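Local coordinates for protein N-(5'-phosphoribosyl)anthranilate isomerase (Thermococcus kodakarensis, PDB 5LHF) that catalyses the isomerisation of N-(5-phospho-beta-D-ribosyl)anthranilate to 1-(2-carboxyphenylamino)-1-deoxy-D-ribulose 5-phosphate, the third step from chorismate to L-tryptophan, at residues L17-V20 with E21-A24; K88-N91 with R92-E96; A201-A204 with V205-G209. All blocks are in the same frame, centred on the assembly; numbering follows the deposited sequence.

In the fold
All three contacts are local, each running along or off the end of an outer helix of the (beta-alpha)8 barrel. Interactions 1 and 3 are neighbours, with centres about 16 Å apart: helix 14-20 and helix 196-207 flank strand 5-9, and the R207 guanidinium comes near the Y23 ring. Interaction 2, on helix 87-97, lies across the barrel, its centre about 36 Å from that of interaction 3. Each has its buried residues: L17, V20 and A24; V90 and L93; F202, M203 and V206. Toward the surface, interaction 1 pairs R18 with E21 and interaction 2 pairs R92 with E96, whereas interaction 3 has no salt bridge among its pairs, and its exposed R207 packs beside M203.

Interaction 1 (L17-V20 with E21-A24); sequences LRLV and ERYA
With CG anti to the carbonyl carbon (chi1 -70°) and the chain extended beyond it, E21 reaches back along the helix toward R18, where a bend at chi2 (-56°) brings the guanidinium alongside the carboxylate. The two side chains lie next to one another, pointing the same way, and R18 NH1 donates to E21 OE2 at 2.9 Å in a salt bridge. The carboxylate oxygen is met on its syn side and sits close to the guanidinium plane, though the two flat groups are turned 36° apart. Arginine suits this place because the same NH1 also reaches the carbonyl of M50, while E21 OE1 accepts from the backbone N of E52; the pair thereby ties helix 14-20 to the end of helix 41-50. L17 crosses the end of E21 at an angle, its CD1 3.6 Å from E21 OE1.

Beyond L19, V20 O takes two backbone donors: A24 N at 2.9 Å, almost in line with the carbonyl, and Y23 N at 3.0 Å, well above its plane. On the flank toward helix 196-207, L19 CD1 packs 3.9 Å from Y23 CE1, and the tyrosine ring turns its edge to L19 O. Branched V20 and small A24 meet through CG1 and CB at 3.8 Å, on the side facing the sheet.

These apolar groups settle the turn into the barrel: V20 and A24 press on I8 of strand 5-9, L17 and V20 on T27 of strand 26-30, and L19 and Y23 on R196 and I199 of helix 196-207, where Y23 OH also bonds to E200.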
loop_
_atom_site.group_PDB
_atom_site.type_symbol
_atom_site.label_atom_id
_atom_site.label_comp_id
_atom_site.label_asym_id
_atom_site.label_seq_id
_atom_site.Cartn_x
_atom_site.Cartn_y
_atom_site.Cartn_z
ATOM N N LEU A 17 14.026 5.224 -6.551
ATOM C CA LEU A 17 14.273 4.502 -5.307
ATOM C C LEU A 17 15.128 5.320 -4.345
ATOM O O LEU A 17 14.749 5.531 -3.194
ATOM C CB LEU A 17 14.946 3.163 -5.593
ATOM C CG LEU A 17 15.356 2.358 -4.359
ATOM C CD1 LEU A 17 14.143 1.921 -3.539
ATOM C CD2 LEU A 17 16.130 1.157 -4.794
ATOM N N ARG A 18 16.306 5.770 -4.796
ATOM C CA ARG A 18 17.197 6.512 -3.907
ATOM C C ARG A 18 16.538 7.783 -3.361
ATOM O O ARG A 18 16.815 8.192 -2.224
ATOM C CB ARG A 18 18.490 6.859 -4.642
ATOM C CG ARG A 18 19.317 5.642 -5.022
ATOM C CD ARG A 18 19.628 4.789 -3.803
ATOM N NE ARG A 18 20.617 3.750 -4.098
ATOM C CZ ARG A 18 20.653 2.562 -3.495
ATOM N NH1 ARG A 18 19.737 2.250 -2.587
ATOM N NH2 ARG A 18 21.590 1.673 -3.819
ATOM N N LEU A 19 15.694 8.439 -4.164
ATOM C CA LEU A 19 14.983 9.618 -3.688
ATOM C C LEU A 19 14.017 9.257 -2.570
ATOM O O LEU A 19 14.057 9.843 -1.484
ATOM C CB LEU A 19 14.233 10.286 -4.842
ATOM C CG LEU A 19 13.285 11.413 -4.435
ATOM C CD1 LEU A 19 14.115 12.473 -3.680
ATOM C CD2 LEU A 19 12.559 12.004 -5.663
ATOM N N VAL A 20 13.156 8.268 -2.816
ATOM C CA VAL A 20 12.173 7.836 -1.825
ATOM C C VAL A 20 12.846 7.387 -0.531
ATOM O O VAL A 20 12.291 7.565 0.560
ATOM C CB VAL A 20 11.303 6.724 -2.446
ATOM C CG1 VAL A 20 10.557 5.938 -1.386
ATOM C CG2 VAL A 20 10.349 7.337 -3.451
ATOM N N GLU A 21 14.041 6.796 -0.624
ATOM C CA GLU A 21 14.708 6.256 0.556
ATOM C C GLU A 21 15.125 7.337 1.543
ATOM O O GLU A 21 15.380 7.026 2.710
ATOM C CB GLU A 21 15.933 5.446 0.135
ATOM C CG GLU A 21 15.549 4.146 -0.563
ATOM C CD GLU A 21 16.737 3.276 -0.864
ATOM O OE1 GLU A 21 16.566 2.041 -0.886
ATOM O OE2 GLU A 21 17.831 3.826 -1.096
ATOM N N ARG A 22 15.192 8.591 1.106
ATOM C CA ARG A 22 15.551 9.669 2.016
ATOM C C ARG A 22 14.386 10.099 2.891
ATOM O O ARG A 22 14.592 10.858 3.850
ATOM C CB ARG A 22 16.087 10.852 1.217
ATOM C CG ARG A 22 17.368 10.521 0.472
ATOM C CD ARG A 22 18.276 11.732 0.322
ATOM N NE ARG A 22 17.661 12.802 -0.459
ATOM C CZ ARG A 22 17.579 12.807 -1.785
ATOM N NH1 ARG A 22 18.068 11.790 -2.488
ATOM N NH2 ARG A 22 17.006 13.830 -2.401
ATOM N N TYR A 23 13.174 9.608 2.603
ATOM C CA TYR A 23 11.978 10.075 3.284
ATOM C C TYR A 23 11.091 8.968 3.831
ATOM O O TYR A 23 10.552 9.129 4.930
ATOM C CB TYR A 23 11.152 10.959 2.337
ATOM C CG TYR A 23 11.921 12.148 1.809
ATOM C CD1 TYR A 23 12.638 12.065 0.610
ATOM C CD2 TYR A 23 11.951 13.346 2.511
ATOM C CE1 TYR A 23 13.339 13.152 0.126
ATOM C CE2 TYR A 23 12.653 14.438 2.031
ATOM C CZ TYR A 23 13.342 14.337 0.846
ATOM O OH TYR A 23 14.035 15.428 0.374
ATOM N N ALA A 24 10.898 7.867 3.093
ATOM C CA ALA A 24 9.833 6.927 3.421
ATOM C C ALA A 24 10.335 5.809 4.327
ATOM O O ALA A 24 11.510 5.447 4.311
ATOM C CB ALA A 24 9.223 6.311 2.146
#

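Interaction 2 (K88-N91 with R92-E96); sequences KAVN and RLKDE
The ammonium of K94 is shared between two acceptors: NZ donates to N91 OD1 at 2.9 Å and also to the backbone carbonyl of E129. Its approach to the asparagine oxygen is from above the amide plane, 47° out of it. The two side chains run together in the same direction, and the lysine gets there by bending at chi2 and chi3 (55°), which carries CD past V90 O and brings NZ round to the amide. Asparagine suits the spot because it has both an acceptor and a donor: ND2 bonds to the E129 carboxylate, so the amide is held at both of its ends. With K94 replaced by an alanine, N91 OD1 and the E129 carbonyl would probably lose their shared donor, and the amide would be held through ND2 alone.

On another flank, R92 grips E96 one turn on. NE meets OE1 of E96 at 3.0 Å, lying in the guanidinium plane, while R92 NH2 reaches E96 OE2 on its syn lone pair at 3.1 Å. This side-on, two-nitrogen salt bridge keeps the guanidinium from rotating, and R92 also makes a cation-pi contact with F64. K88 NZ stands 5.4 Å from R92 NE, a like charge; E96 probably offsets the charge of R92.

Backbone i to i+4 bonds run underneath, among them D95 N to N91 O at 3.1 Å and a weak one from K94 N to V90 O. V90 and L93 bury their branches against V101, M85 and W67, the apolar face of an amphipathic helix. Such a helix joins strand 78-81 to strand 100-106, a right-handed beta-alpha-beta crossover of the TIM barrel.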
loop_
_atom_site.group_PDB
_atom_site.type_symbol
_atom_site.label_atom_id
_atom_site.label_comp_id
_atom_site.label_asym_id
_atom_site.label_seq_id
_atom_site.Cartn_x
_atom_site.Cartn_y
_atom_site.Cartn_z
ATOM N N LYS A 88 -5.193 -18.959 2.984
ATOM C CA LYS A 88 -4.378 -20.158 2.980
ATOM C C LYS A 88 -3.214 -20.019 2.003
ATOM O O LYS A 88 -2.072 -20.360 2.333
ATOM C CB LYS A 88 -5.268 -21.357 2.651
ATOM C CG LYS A 88 -4.554 -22.651 2.431
ATOM C CD LYS A 88 -4.191 -22.906 0.967
ATOM C CE LYS A 88 -4.384 -24.370 0.654
ATOM N NZ LYS A 88 -3.618 -25.161 1.611
ATOM N N ALA A 89 -3.482 -19.483 0.808
ATOM C CA ALA A 89 -2.413 -19.219 -0.151
ATOM C C ALA A 89 -1.470 -18.125 0.346
ATOM O O ALA A 89 -0.250 -18.216 0.163
ATOM C CB ALA A 89 -3.016 -18.853 -1.505
ATOM N N VAL A 90 -2.015 -17.077 0.974
ATOM C CA VAL A 90 -1.169 -16.073 1.616
ATOM C C VAL A 90 -0.237 -16.726 2.631
ATOM O O VAL A 90 0.962 -16.428 2.675
ATOM C CB VAL A 90 -2.044 -14.978 2.264
ATOM C CG1 VAL A 90 -1.180 -14.000 3.055
ATOM C CG2 VAL A 90 -2.816 -14.227 1.203
ATOM N N ASN A 91 -0.766 -17.638 3.454
ATOM C CA ASN A 91 0.063 -18.297 4.459
ATOM C C ASN A 91 1.116 -19.195 3.829
ATOM O O ASN A 91 2.233 -19.301 4.349
ATOM C CB ASN A 91 -0.813 -19.101 5.417
ATOM C CG ASN A 91 -1.418 -18.245 6.510
ATOM O OD1 ASN A 91 -1.227 -17.024 6.550
ATOM N ND2 ASN A 91 -2.159 -18.882 7.404
ATOM N N ARG A 92 0.781 -19.863 2.718
ATOM C CA ARG A 92 1.771 -20.698 2.050
ATOM C C ARG A 92 2.987 -19.881 1.640
ATOM O O ARG A 92 4.123 -20.360 1.729
ATOM C CB ARG A 92 1.155 -21.407 0.830
ATOM C CG ARG A 92 0.192 -22.565 1.157
ATOM C CD ARG A 92 -0.057 -23.467 -0.071
ATOM N NE ARG A 92 1.198 -23.961 -0.627
ATOM C CZ ARG A 92 1.362 -24.393 -1.876
ATOM N NH1 ARG A 92 0.351 -24.402 -2.740
ATOM N NH2 ARG A 92 2.560 -24.801 -2.267
ATOM N N LEU A 93 2.772 -18.640 1.186
ATOM C CA LEU A 93 3.894 -17.804 0.785
ATOM C C LEU A 93 4.791 -17.457 1.968
ATOM O O LEU A 93 6.018 -17.474 1.839
ATOM C CB LEU A 93 3.381 -16.535 0.112
ATOM C CG LEU A 93 2.755 -16.765 -1.261
ATOM C CD1 LEU A 93 2.006 -15.518 -1.695
ATOM C CD2 LEU A 93 3.869 -17.090 -2.274
ATOM N N LYS A 94 4.200 -17.116 3.114
ATOM C CA LYS A 94 5.006 -16.761 4.282
ATOM C C LYS A 94 5.842 -17.938 4.764
ATOM O O LYS A 94 7.002 -17.763 5.150
ATOM C CB LYS A 94 4.107 -16.249 5.409
ATOM C CG LYS A 94 3.340 -14.980 5.069
ATOM C CD LYS A 94 1.973 -14.982 5.747
ATOM C CE LYS A 94 2.102 -15.173 7.247
ATOM N NZ LYS A 94 0.758 -15.385 7.853
ATOM N N ASP A 95 5.278 -19.148 4.755
ATOM C CA ASP A 95 6.022 -20.297 5.266
ATOM C C ASP A 95 7.049 -20.811 4.268
ATOM O O ASP A 95 8.175 -21.148 4.654
ATOM C CB ASP A 95 5.059 -21.412 5.658
ATOM C CG ASP A 95 4.154 -21.007 6.798
ATOM O OD1 ASP A 95 4.653 -20.365 7.750
ATOM O OD2 ASP A 95 2.946 -21.318 6.742
ATOM N N GLU A 96 6.689 -20.873 2.986
ATOM C CA GLU A 96 7.555 -21.478 1.991
ATOM C C GLU A 96 8.569 -20.511 1.405
ATOM O O GLU A 96 9.600 -20.956 0.882
ATOM C CB GLU A 96 6.702 -22.105 0.887
ATOM C CG GLU A 96 5.874 -23.281 1.413
ATOM C CD GLU A 96 4.846 -23.770 0.427
ATOM O OE1 GLU A 96 3.755 -24.180 0.875
ATOM O OE2 GLU A 96 5.132 -23.740 -0.790
#

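Interaction 3 (A201-A204 with V205-G209); sequences AFMA and VVRNG
F202 and V206, one helical turn apart, meet where CG2 of the valine lies against the ring: V206 CG2 is 3.8 Å from F202 CE1 and approaches it obliquely. The same methyl sits close to the carbonyl of its partner, V206 CG2 to F202 O being 3.5 Å. On the next flank, in one of its two conformers, M203 bends at chi2 (-57°) and chi3 (-64°), which brings CE 3.5 Å from R207 NH2; the second conformer makes this contact less certain. The methyl meets the guanidinium obliquely. R207 suits an exposed position here because its long aliphatic chain passes M203 O, with R207 CG 3.4 Å from that oxygen, and lets the guanidinium lie beside the methionine.

Behind these side chains stand the backbone bonds that set their spacing. V206 N donates to F202 O at 3.2 Å, in the carbonyl plane, and R207 N donates to M203 O at 2.9 Å, nearly straight, fixing each i to i+4 pair on a common side of the helix. This is the last helix of the TIM barrel, and it packs outside strands 181-184 and 5-9, the last and first strands, which close the barrel edge to edge. F202 reaches V182 and V184 on the former; M203 and V206 lie on V6 of the latter. Small A201 touches P167 in a loop, and V205 leans on V170 of helix 170-177, as does F202, while V206 meets I174 there.

The helix ends where N208 N bonds to A204 O at 2.8 Å, the donor tilted 25° from the carbonyl plane. N208 is the first residue to leave helical backbone angles, and both it and G209 are poorly ordered.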
loop_
_atom_site.group_PDB
_atom_site.type_symbol
_atom_site.label_atom_id
_atom_site.label_comp_id
_atom_site.label_asym_id
_atom_site.label_seq_id
_atom_site.Cartn_x
_atom_site.Cartn_y
_atom_site.Cartn_z
ATOM N N ALA A 201 6.598 18.227 0.465
ATOM C CA ALA A 201 5.320 18.831 0.840
ATOM C C ALA A 201 4.423 17.813 1.523
ATOM O O ALA A 201 3.714 18.149 2.480
ATOM C CB ALA A 201 4.621 19.411 -0.389
ATOM N N PHE A 202 4.425 16.569 1.021
ATOM C CA PHE A 202 3.661 15.488 1.638
ATOM C C PHE A 202 4.168 15.191 3.047
ATOM O O PHE A 202 3.387 15.109 4.005
ATOM C CB PHE A 202 3.760 14.242 0.745
ATOM C CG PHE A 202 2.849 13.119 1.151
ATOM C CD1 PHE A 202 3.290 12.131 2.024
ATOM C CD2 PHE A 202 1.564 13.034 0.634
ATOM C CE1 PHE A 202 2.467 11.091 2.373
ATOM C CE2 PHE A 202 0.725 11.986 0.991
ATOM C CZ PHE A 202 1.176 11.025 1.861
ATOM N N MET A 203 5.485 15.041 3.192
ATOM C CA MET A 203 6.045 14.676 4.489
ATOM C C MET A 203 5.799 15.767 5.523
ATOM O O MET A 203 5.573 15.471 6.703
ATOM C CB MET A 203 7.541 14.399 4.345
ATOM C CG MET A 203 7.869 13.216 3.454
ATOM S SD MET A 203 7.112 11.671 3.981
ATOM C CE MET A 203 7.892 11.387 5.569
ATOM N N ALA A 204 5.848 17.032 5.099
ATOM C CA ALA A 204 5.584 18.136 6.013
ATOM C C ALA A 204 4.226 17.982 6.680
ATOM O O ALA A 204 4.092 18.193 7.890
ATOM C CB ALA A 204 5.662 19.457 5.256
ATOM N N VAL A 205 3.208 17.595 5.908
ATOM C CA VAL A 205 1.874 17.416 6.480
ATOM C C VAL A 205 1.858 16.241 7.445
ATOM O O VAL A 205 1.240 16.302 8.520
ATOM C CB VAL A 205 0.828 17.225 5.366
ATOM C CG1 VAL A 205 -0.535 16.997 5.990
ATOM C CG2 VAL A 205 0.784 18.439 4.448
ATOM N N VAL A 206 2.496 15.135 7.060
ATOM C CA VAL A 206 2.505 13.947 7.910
ATOM C C VAL A 206 3.165 14.253 9.249
ATOM O O VAL A 206 2.675 13.836 10.310
ATOM C CB VAL A 206 3.201 12.781 7.186
ATOM C CG1 VAL A 206 3.331 11.579 8.118
ATOM C CG2 VAL A 206 2.420 12.416 5.950
ATOM N N ARG A 207 4.279 14.995 9.225
ATOM C CA ARG A 207 5.002 15.299 10.456
ATOM C C ARG A 207 4.430 16.504 11.206
ATOM O O ARG A 207 4.589 16.591 12.429
ATOM C CB ARG A 207 6.480 15.522 10.142
ATOM C CG ARG A 207 7.129 14.328 9.467
ATOM C CD ARG A 207 8.619 14.532 9.256
ATOM N NE ARG A 207 9.053 14.053 7.944
ATOM C CZ ARG A 207 10.322 13.848 7.609
ATOM N NH1 ARG A 207 11.284 14.074 8.494
ATOM N NH2 ARG A 207 10.631 13.415 6.394
ATOM N N ASN A 208 3.762 17.433 10.518
ATOM C CA ASN A 208 3.216 18.609 11.196
ATOM C C ASN A 208 1.860 18.309 11.820
ATOM O O ASN A 208 1.732 17.402 12.650
ATOM C CB ASN A 208 3.077 19.793 10.233
ATOM C CG ASN A 208 4.417 20.417 9.865
ATOM O OD1 ASN A 208 5.462 20.027 10.385
ATOM N ND2 ASN A 208 4.387 21.380 8.947
ATOM N N GLY A 209 0.846 19.075 11.429
ATOM C CA GLY A 209 -0.494 18.911 11.960
ATOM C C GLY A 209 -1.379 20.119 11.717
ATOM O O GLY A 209 -1.243 21.146 12.383
#